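GlcNAc Inducible Gene 2, GIG2 (Candida albicans, PDB 6AKZ) binds iron in a cupin-type fold and is probably an oxygenase of the DUF1479 family. Local coordinates at residues 64-69 / 145-150; 139-144 / 430-435. All blocks are in the same frame, centred on the assembly; numbering follows the deposited sequence.

Contact 1 of 2, residues 64-69 / 145-150; sequences CDFIDI and MKAIFK
F66 reaches the helix 143-153 with the rim of its ring, meeting A147 and I148. Its CB carries the ring away from the backbone nitrogen (chi1 178°), and from CG outward the CD1-CE1-CZ side faces the helix. CD1 lies 3.7 Å from I148 CG2 and CE1 comes closer, 3.6 Å from the same CG2, a methyl that sits at the ring edge and in its plane. CZ, at the tip, approaches A147 CB at 4.2 Å, while CE2 on the far side touches N144 one turn earlier. I69 adds a second apolar point, its CD1 standing 4.2 Å from I148 CG2, so that this one methyl serves both residues. The 3-10 segment 66-68 carries F66, and I69 follows directly after it. An Asx turn opens the segment: D65 OD2 receives the I67 amide through its anti lone pair (3.0 Å from I67 N to D65 OD2, 175°). D65 N in turn donates to D68 OD2. Behind I148, F346 and F348 of strand 346-350 continue the packing. Between 64-69 and 145-150 the contact is apolar and has no hydrogen bond, so its fit rests on shape rather than on direction.

Contact 2 of 2, residues 139-144 / 430-435; sequences ARFHPN and RSMGLE
S431 and M432 meet the ring of F141 where the helix 426-431 ends in a Schellman motif, and a Met-aromatic contact is part of the meeting. F141 itself sits at the break between helices 134-140 and 143-153, with CB of its neighbour R140 over the centre of one ring face. Just after it, H142 is the N-cap of helix 143-153, its ND1 accepting from N144 N at 3.0 Å.

Along the second segment, R430 O accepts one of the two bonds of the Schellman motif, from G433 N (3.1 Å). S431 then touches F141 with its methylene group, CB lying 3.6 Å from F141 CE1 at the edge of the ring and near its plane. The hydroxyl has its main partner outside the contact, the carbonyl oxygen of Q171, and the S431 backbone bonds to V173, so the residue that meets the ring is also tied to the segment leading out of strand 170-171.

M432 follows with a chain bent at chi2 and chi3. The chi2 bend (-65°) brings SD beside the ring, and the chi3 bend places CE. CG approaches F141 CZ at 3.8 Å, from an oblique direction, and SD stands 5.2 Å from the centroid of the F141 ring, 87° off the ring normal, thus at its edge. T388 and F392 of helix 382-394 also pack on M432. G433, with positive phi, turns the chain out of the helix and sends its carbonyl to R389 NH1. Back at the ring, the F141 atom nearest the sulfur is CZ, with 4.0 Å between M432 SD and F141 CZ.

From the N terminus, the chain runs along edge strand 63-65 into the first segment of contact 1, then through strand 87-91 and helix 96-112 to residues 139-144, which open contact 2. Helix 143-153 follows, and its residues 145-150 close the loop of contact 1 after 75 intervening residues. Contact 2 closes 285 residues after its own first segment, at the end of helix 426-431, so the two loops cross. Their centres lie about 16 Å apart, joined through helix 143-153. Between them M145 CG packs on A139 O. K146 of contact 1 also forms a salt bridge with D427 of helix 426-431. Together they connect the large sheet's edge, helix 143-153 and the end of helix 426-431.

Contact 1 of 2, residues 64-69 / 145-150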
ATOM      1  N   CYS A  64     -10.102 -15.629  -5.251  1.00 17.13           N
ATOM      2  CA  CYS A  64      -9.872 -17.042  -5.109  1.00 20.39           C
ATOM      3  C   CYS A  64     -10.147 -17.496  -3.709  1.00 21.56           C
ATOM      4  O   CYS A  64     -10.333 -16.679  -2.850  1.00 21.63           O
ATOM      5  CB  CYS A  64      -8.492 -17.439  -5.549  1.00 21.96           C
ATOM      6  SG  CYS A  64      -7.182 -16.989  -4.412  1.00 23.48           S
ATOM      7  N   ASP A  65     -10.211 -18.804  -3.510  1.00 20.52           N
ATOM      8  CA  ASP A  65     -10.429 -19.383  -2.203  1.00 22.62           C
ATOM      9  C   ASP A  65      -9.133 -19.729  -1.490  1.00 19.58           C
ATOM     10  O   ASP A  65      -8.208 -20.126  -2.112  1.00 19.43           O
ATOM     11  CB  ASP A  65     -11.279 -20.633  -2.231  1.00 27.12           C
ATOM     12  CG  ASP A  65     -11.907 -20.923  -0.879  1.00 33.54           C
ATOM     13  OD1 ASP A  65     -13.097 -20.615  -0.804  1.00 30.10           O
ATOM     14  OD2 ASP A  65     -11.260 -21.443   0.081  1.00 39.06           O
ATOM     15  N   PHE A  66      -9.143 -19.571  -0.172  1.00 17.11           N
ATOM     16  CA  PHE A  66      -7.969 -19.839   0.594  1.00 17.71           C
ATOM     17  C   PHE A  66      -7.452 -21.254   0.263  1.00 19.43           C
ATOM     18  O   PHE A  66      -6.280 -21.456   0.173  1.00 17.92           O
ATOM     19  CB  PHE A  66      -8.277 -19.722   2.085  1.00 19.04           C
ATOM     20  CG  PHE A  66      -7.122 -20.024   2.943  1.00 18.83           C
ATOM     21  CD1 PHE A  66      -6.068 -19.197   2.941  1.00 16.82           C
ATOM     22  CD2 PHE A  66      -7.060 -21.174   3.684  1.00 18.79           C
ATOM     23  CE1 PHE A  66      -4.984 -19.451   3.671  1.00 18.68           C
ATOM     24  CE2 PHE A  66      -5.950 -21.443   4.427  1.00 20.06           C
ATOM     25  CZ  PHE A  66      -4.910 -20.574   4.422  1.00 18.61           C
ATOM     26  N   ILE A  67      -8.349 -22.196   0.075  1.00 21.24           N
ATOM     27  CA  ILE A  67      -7.933 -23.571  -0.218  1.00 23.26           C
ATOM     28  C   ILE A  67      -7.194 -23.769  -1.541  1.00 24.28           C
ATOM     29  O   ILE A  67      -6.479 -24.690  -1.682  1.00 27.82           O
ATOM     30  CB  ILE A  67      -9.031 -24.597  -0.023  1.00 27.09           C
ATOM     31  CG1 ILE A  67      -9.944 -24.650  -1.199  1.00 28.14           C
ATOM     32  CG2 ILE A  67      -9.810 -24.299   1.199  1.00 32.06           C
ATOM     33  CD1 ILE A  67     -10.962 -25.729  -0.992  1.00 32.62           C
ATOM     34  N   ASP A  68      -7.414 -22.892  -2.500  1.00 21.38           N
ATOM     35  CA  ASP A  68      -6.688 -22.884  -3.779  1.00 24.79           C
ATOM     36  C   ASP A  68      -5.144 -22.574  -3.563  1.00 23.90           C
ATOM     37  O   ASP A  68      -4.343 -22.789  -4.463  1.00 22.76           O
ATOM     38  CB  ASP A  68      -7.272 -21.832  -4.781  1.00 25.75           C
ATOM     39  CG  ASP A  68      -8.807 -21.985  -5.111  1.00 31.69           C
ATOM     40  OD1 ASP A  68      -9.336 -23.120  -5.006  1.00 29.96           O
ATOM     41  OD2 ASP A  68      -9.490 -20.943  -5.551  1.00 26.93           O
ATOM     42  N   ILE A  69      -4.750 -22.025  -2.433  1.00 21.22           N
ATOM     43  CA  ILE A  69      -3.359 -21.680  -2.195  1.00 23.95           C
ATOM     44  C   ILE A  69      -2.647 -22.914  -1.682  1.00 26.29           C
ATOM     45  O   ILE A  69      -2.940 -23.381  -0.563  1.00 27.04           O
ATOM     46  CB  ILE A  69      -3.223 -20.530  -1.223  1.00 23.18           C
ATOM     47  CG1 ILE A  69      -3.842 -19.285  -1.893  1.00 24.61           C
ATOM     48  CG2 ILE A  69      -1.762 -20.323  -0.800  1.00 23.55           C
ATOM     49  CD1 ILE A  69      -4.034 -18.122  -0.954  1.00 26.28           C
ATOM     50  N   MET A 145      -3.483 -16.421   8.110  1.00 13.58           N
ATOM     51  CA  MET A 145      -3.070 -15.088   7.712  1.00 14.09           C
ATOM     52  C   MET A 145      -1.580 -15.121   7.364  1.00 13.45           C
ATOM     53  O   MET A 145      -1.189 -14.586   6.390  1.00 15.42           O
ATOM     54  CB  MET A 145      -3.320 -14.051   8.779  1.00 18.21           C
ATOM     55  CG  MET A 145      -4.790 -13.964   9.094  1.00 22.75           C
ATOM     56  SD  MET A 145      -5.598 -13.121   7.760  1.00 38.00           S
ATOM     57  CE  MET A 145      -5.544 -14.358   6.491  1.00 43.46           C
ATOM     58  N   LYS A 146      -0.763 -15.743   8.211  1.00 13.40           N
ATOM     59  CA  LYS A 146       0.649 -15.843   7.851  1.00 13.14           C
ATOM     60  C   LYS A 146       0.815 -16.471   6.444  1.00 12.82           C
ATOM     61  O   LYS A 146       1.682 -16.080   5.672  1.00 12.77           O
ATOM     62  CB  LYS A 146       1.403 -16.695   8.862  1.00 13.53           C
ATOM     63  CG  LYS A 146       1.492 -15.977  10.237  1.00 14.82           C
ATOM     64  CD  LYS A 146       2.376 -16.815  11.188  1.00 18.72           C
ATOM     65  CE  LYS A 146       2.718 -16.035  12.427  1.00 22.95           C
ATOM     66  NZ  LYS A 146       3.673 -16.715  13.333  1.00 27.76           N
ATOM     67  N   ALA A 147       0.024 -17.477   6.178  1.00 11.82           N
ATOM     68  CA  ALA A 147       0.062 -18.205   4.915  1.00 12.00           C
ATOM     69  C   ALA A 147      -0.207 -17.295   3.732  1.00 13.73           C
ATOM     70  O   ALA A 147       0.531 -17.322   2.730  1.00 13.98           O
ATOM     71  CB  ALA A 147      -0.915 -19.385   4.913  1.00 12.75           C
ATOM     72  N   ILE A 148      -1.240 -16.481   3.805  1.00 14.58           N
ATOM     73  CA  ILE A 148      -1.544 -15.627   2.647  1.00 12.26           C
ATOM     74  C   ILE A 148      -0.499 -14.563   2.445  1.00 11.98           C
ATOM     75  O   ILE A 148      -0.170 -14.240   1.315  1.00 12.59           O
ATOM     76  CB  ILE A 148      -2.956 -14.987   2.635  1.00 13.11           C
ATOM     77  CG1 ILE A 148      -3.116 -14.011   3.769  1.00 12.50           C
ATOM     78  CG2 ILE A 148      -4.033 -16.103   2.679  1.00 12.74           C
ATOM     79  CD1 ILE A 148      -4.477 -13.313   3.788  1.00 13.12           C
ATOM     80  N   PHE A 149       0.077 -14.039   3.507  1.00 11.70           N
ATOM     81  CA  PHE A 149       1.209 -13.118   3.332  1.00 12.16           C
ATOM     82  C   PHE A 149       2.419 -13.804   2.704  1.00 12.24           C
ATOM     83  O   PHE A 149       3.082 -13.198   1.869  1.00 11.83           O
ATOM     84  CB  PHE A 149       1.518 -12.409   4.649  1.00 12.26           C
ATOM     85  CG  PHE A 149       0.592 -11.263   4.911  1.00 11.74           C
ATOM     86  CD1 PHE A 149      -0.640 -11.462   5.506  1.00 13.37           C
ATOM     87  CD2 PHE A 149       0.927  -9.980   4.471  1.00 13.32           C
ATOM     88  CE1 PHE A 149      -1.538 -10.391   5.720  1.00 13.33           C
ATOM     89  CE2 PHE A 149       0.056  -8.877   4.697  1.00 14.19           C
ATOM     90  CZ  PHE A 149      -1.181  -9.083   5.290  1.00 13.29           C
ATOM     91  N   LYS A 150       2.707 -15.054   3.089  1.00 13.68           N
ATOM     92  CA  LYS A 150       3.793 -15.795   2.472  1.00 14.98           C
ATOM     93  C   LYS A 150       3.520 -15.919   0.983  1.00 13.12           C
ATOM     94  O   LYS A 150       4.392 -15.684   0.164  1.00 14.07           O
ATOM     95  CB  LYS A 150       3.985 -17.191   3.058  1.00 18.73           C
ATOM     96  CG  LYS A 150       4.622 -17.271   4.407  1.00 27.86           C
ATOM     97  CD  LYS A 150       4.632 -18.736   4.888  1.00 34.04           C
ATOM     98  CE  LYS A 150       4.498 -18.932   6.413  1.00 40.97           C
ATOM     99  NZ  LYS A 150       3.286 -19.743   6.824  1.00 42.21           N
TER

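Contact 2 of 2, residues 139-144 / 430-435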
ATOM      1  N   ALA A 139      -5.356 -11.981  14.989  1.00 14.11           N
ATOM      2  CA  ALA A 139      -5.658 -11.953  13.544  1.00 14.31           C
ATOM      3  C   ALA A 139      -4.374 -11.907  12.701  1.00 13.06           C
ATOM      4  O   ALA A 139      -4.171 -12.661  11.717  1.00 13.34           O
ATOM      5  CB  ALA A 139      -6.577 -10.737  13.212  1.00 13.37           C
ATOM      6  N   ARG A 140      -3.510 -11.028  13.091  1.00 12.35           N
ATOM      7  CA  ARG A 140      -2.268 -10.821  12.390  1.00 14.18           C
ATOM      8  C   ARG A 140      -1.442 -12.094  12.338  1.00 13.86           C
ATOM      9  O   ARG A 140      -0.801 -12.367  11.374  1.00 13.71           O
ATOM     10  CB  ARG A 140      -1.475  -9.694  13.053  1.00 14.07           C
ATOM     11  CG  ARG A 140      -2.074  -8.314  12.835  1.00 14.75           C
ATOM     12  CD  ARG A 140      -1.261  -7.192  13.459  1.00 14.34           C
ATOM     13  NE  ARG A 140      -1.890  -5.875  13.445  1.00 14.36           N
ATOM     14  CZ  ARG A 140      -2.090  -5.093  14.505  1.00 14.41           C
ATOM     15  NH1 ARG A 140      -1.705  -5.456  15.680  1.00 14.73           N
ATOM     16  NH2 ARG A 140      -2.656  -3.938  14.370  1.00 13.83           N
ATOM     17  N   PHE A 141      -1.480 -12.862  13.380  1.00 12.85           N
ATOM     18  CA  PHE A 141      -0.692 -14.045  13.444  1.00 14.84           C
ATOM     19  C   PHE A 141      -1.418 -15.358  13.296  1.00 16.92           C
ATOM     20  O   PHE A 141      -0.816 -16.410  13.477  1.00 16.12           O
ATOM     21  CB  PHE A 141       0.198 -13.984  14.647  1.00 17.40           C
ATOM     22  CG  PHE A 141       1.079 -12.795  14.647  1.00 15.62           C
ATOM     23  CD1 PHE A 141       1.966 -12.573  13.618  1.00 16.49           C
ATOM     24  CD2 PHE A 141       1.033 -11.934  15.690  1.00 16.59           C
ATOM     25  CE1 PHE A 141       2.807 -11.481  13.629  1.00 17.39           C
ATOM     26  CE2 PHE A 141       1.855 -10.815  15.709  1.00 17.26           C
ATOM     27  CZ  PHE A 141       2.743 -10.614  14.686  1.00 16.62           C
ATOM     28  N   HIS A 142      -2.683 -15.340  12.889  1.00 16.14           N
ATOM     29  CA  HIS A 142      -3.364 -16.545  12.604  1.00 16.12           C
ATOM     30  C   HIS A 142      -2.635 -17.302  11.489  1.00 18.11           C
ATOM     31  O   HIS A 142      -2.175 -16.681  10.533  1.00 15.38           O
ATOM     32  CB  HIS A 142      -4.798 -16.238  12.185  1.00 15.62           C
ATOM     33  CG  HIS A 142      -5.670 -17.428  12.020  1.00 16.52           C
ATOM     34  ND1 HIS A 142      -5.621 -18.272  10.927  1.00 17.72           N
ATOM     35  CD2 HIS A 142      -6.677 -17.900  12.809  1.00 19.27           C
ATOM     36  CE1 HIS A 142      -6.557 -19.208  11.048  1.00 20.14           C
ATOM     37  NE2 HIS A 142      -7.204 -19.004  12.184  1.00 19.70           N
ATOM     38  N   PRO A 143      -2.501 -18.622  11.610  1.00 18.37           N
ATOM     39  CA  PRO A 143      -1.730 -19.390  10.605  1.00 17.95           C
ATOM     40  C   PRO A 143      -2.190 -19.171   9.164  1.00 15.26           C
ATOM     41  O   PRO A 143      -1.360 -19.145   8.229  1.00 15.75           O
ATOM     42  CB  PRO A 143      -1.998 -20.885  11.010  1.00 19.39           C
ATOM     43  CG  PRO A 143      -2.469 -20.809  12.394  1.00 22.98           C
ATOM     44  CD  PRO A 143      -3.234 -19.546  12.515  1.00 20.91           C
ATOM     45  N   ASN A 144      -3.497 -19.006   8.987  1.00 13.18           N
ATOM     46  CA  ASN A 144      -4.064 -18.763   7.670  1.00 15.05           C
ATOM     47  C   ASN A 144      -3.656 -17.371   7.214  1.00 13.95           C
ATOM     48  O   ASN A 144      -3.497 -17.114   6.020  1.00 14.59           O
ATOM     49  CB  ASN A 144      -5.587 -18.888   7.706  1.00 16.24           C
ATOM     50  CG  ASN A 144      -6.051 -20.327   7.814  1.00 18.52           C
ATOM     51  OD1 ASN A 144      -5.240 -21.250   7.880  1.00 17.89           O
ATOM     52  ND2 ASN A 144      -7.365 -20.525   7.835  1.00 18.53           N
ATOM     53  N   ARG A 430       9.140 -12.111  16.295  1.00 14.89           N
ATOM     54  CA  ARG A 430      10.126 -11.484  15.383  1.00 13.76           C
ATOM     55  C   ARG A 430       9.425 -10.460  14.519  1.00 14.24           C
ATOM     56  O   ARG A 430       9.951  -9.406  14.340  1.00 13.40           O
ATOM     57  CB  ARG A 430      10.774 -12.529  14.499  1.00 14.78           C
ATOM     58  CG  ARG A 430      11.849 -13.308  15.256  1.00 15.68           C
ATOM     59  CD  ARG A 430      12.288 -14.484  14.413  1.00 16.28           C
ATOM     60  NE  ARG A 430      13.327 -15.235  15.133  1.00 17.47           N
ATOM     61  CZ  ARG A 430      13.470 -16.566  15.153  1.00 20.27           C
ATOM     62  NH1 ARG A 430      12.747 -17.371  14.409  1.00 20.94           N
ATOM     63  NH2 ARG A 430      14.486 -17.087  15.850  1.00 22.72           N
ATOM     64  N   SER A 431       8.209 -10.766  14.075  1.00 13.97           N
ATOM     65  CA  SER A 431       7.406  -9.777  13.359  1.00 14.64           C
ATOM     66  C   SER A 431       7.084  -8.426  14.070  1.00 13.50           C
ATOM     67  O   SER A 431       6.857  -7.352  13.432  1.00 14.25           O
ATOM     68  CB  SER A 431       6.147 -10.464  12.773  1.00 12.89           C
ATOM     69  OG  SER A 431       6.496 -11.451  11.834  1.00 15.41           O
ATOM     70  N   MET A 432       7.111  -8.458  15.415  1.00 14.47           N
ATOM     71  CA  MET A 432       6.786  -7.406  16.293  1.00 15.38           C
ATOM     72  C   MET A 432       8.011  -6.742  16.821  1.00 16.90           C
ATOM     73  O   MET A 432       7.896  -5.864  17.618  1.00 16.34           O
ATOM     74  CB  MET A 432       6.022  -7.994  17.534  1.00 15.24           C
ATOM     75  CG  MET A 432       4.643  -8.535  17.262  1.00 17.15           C
ATOM     76  SD  MET A 432       3.500  -7.220  16.733  1.00 18.57           S
ATOM     77  CE  MET A 432       3.452  -6.066  18.068  1.00 18.38           C
ATOM     78  N   GLY A 433       9.196  -7.173  16.427  1.00 15.80           N
ATOM     79  CA  GLY A 433      10.414  -6.532  16.865  1.00 15.81           C
ATOM     80  C   GLY A 433      10.828  -6.987  18.264  1.00 15.94           C
ATOM     81  O   GLY A 433      11.560  -6.275  18.918  1.00 19.81           O
ATOM     82  N   LEU A 434      10.345  -8.140  18.728  1.00 17.57           N
ATOM     83  CA  LEU A 434      10.514  -8.546  20.134  1.00 18.66           C
ATOM     84  C   LEU A 434      11.556  -9.650  20.250  1.00 22.04           C
ATOM     85  O   LEU A 434      11.827 -10.094  21.365  1.00 23.34           O
ATOM     86  CB  LEU A 434       9.167  -9.013  20.699  1.00 17.58           C
ATOM     87  CG  LEU A 434       8.063  -7.930  20.765  1.00 18.81           C
ATOM     88  CD1 LEU A 434       6.690  -8.524  21.097  1.00 18.77           C
ATOM     89  CD2 LEU A 434       8.405  -6.830  21.751  1.00 19.62           C
ATOM     90  N   GLU A 435      12.105 -10.130  19.117  1.00 19.83           N
ATOM     91  CA  GLU A 435      13.027 -11.236  19.137  1.00 22.47           C
ATOM     92  C   GLU A 435      13.942 -11.069  17.940  1.00 22.86           C
ATOM     93  O   GLU A 435      13.469 -10.679  16.864  1.00 20.09           O
ATOM     94  CB  GLU A 435      12.235 -12.516  18.979  1.00 26.37           C
ATOM     95  CG  GLU A 435      13.082 -13.767  18.910  1.00 31.95           C
ATOM     96  CD  GLU A 435      13.833 -13.988  20.227  1.00 38.55           C
ATOM     97  OE1 GLU A 435      13.156 -14.120  21.276  1.00 40.19           O
ATOM     98  OE2 GLU A 435      15.081 -13.941  20.208  1.00 50.02           O
TER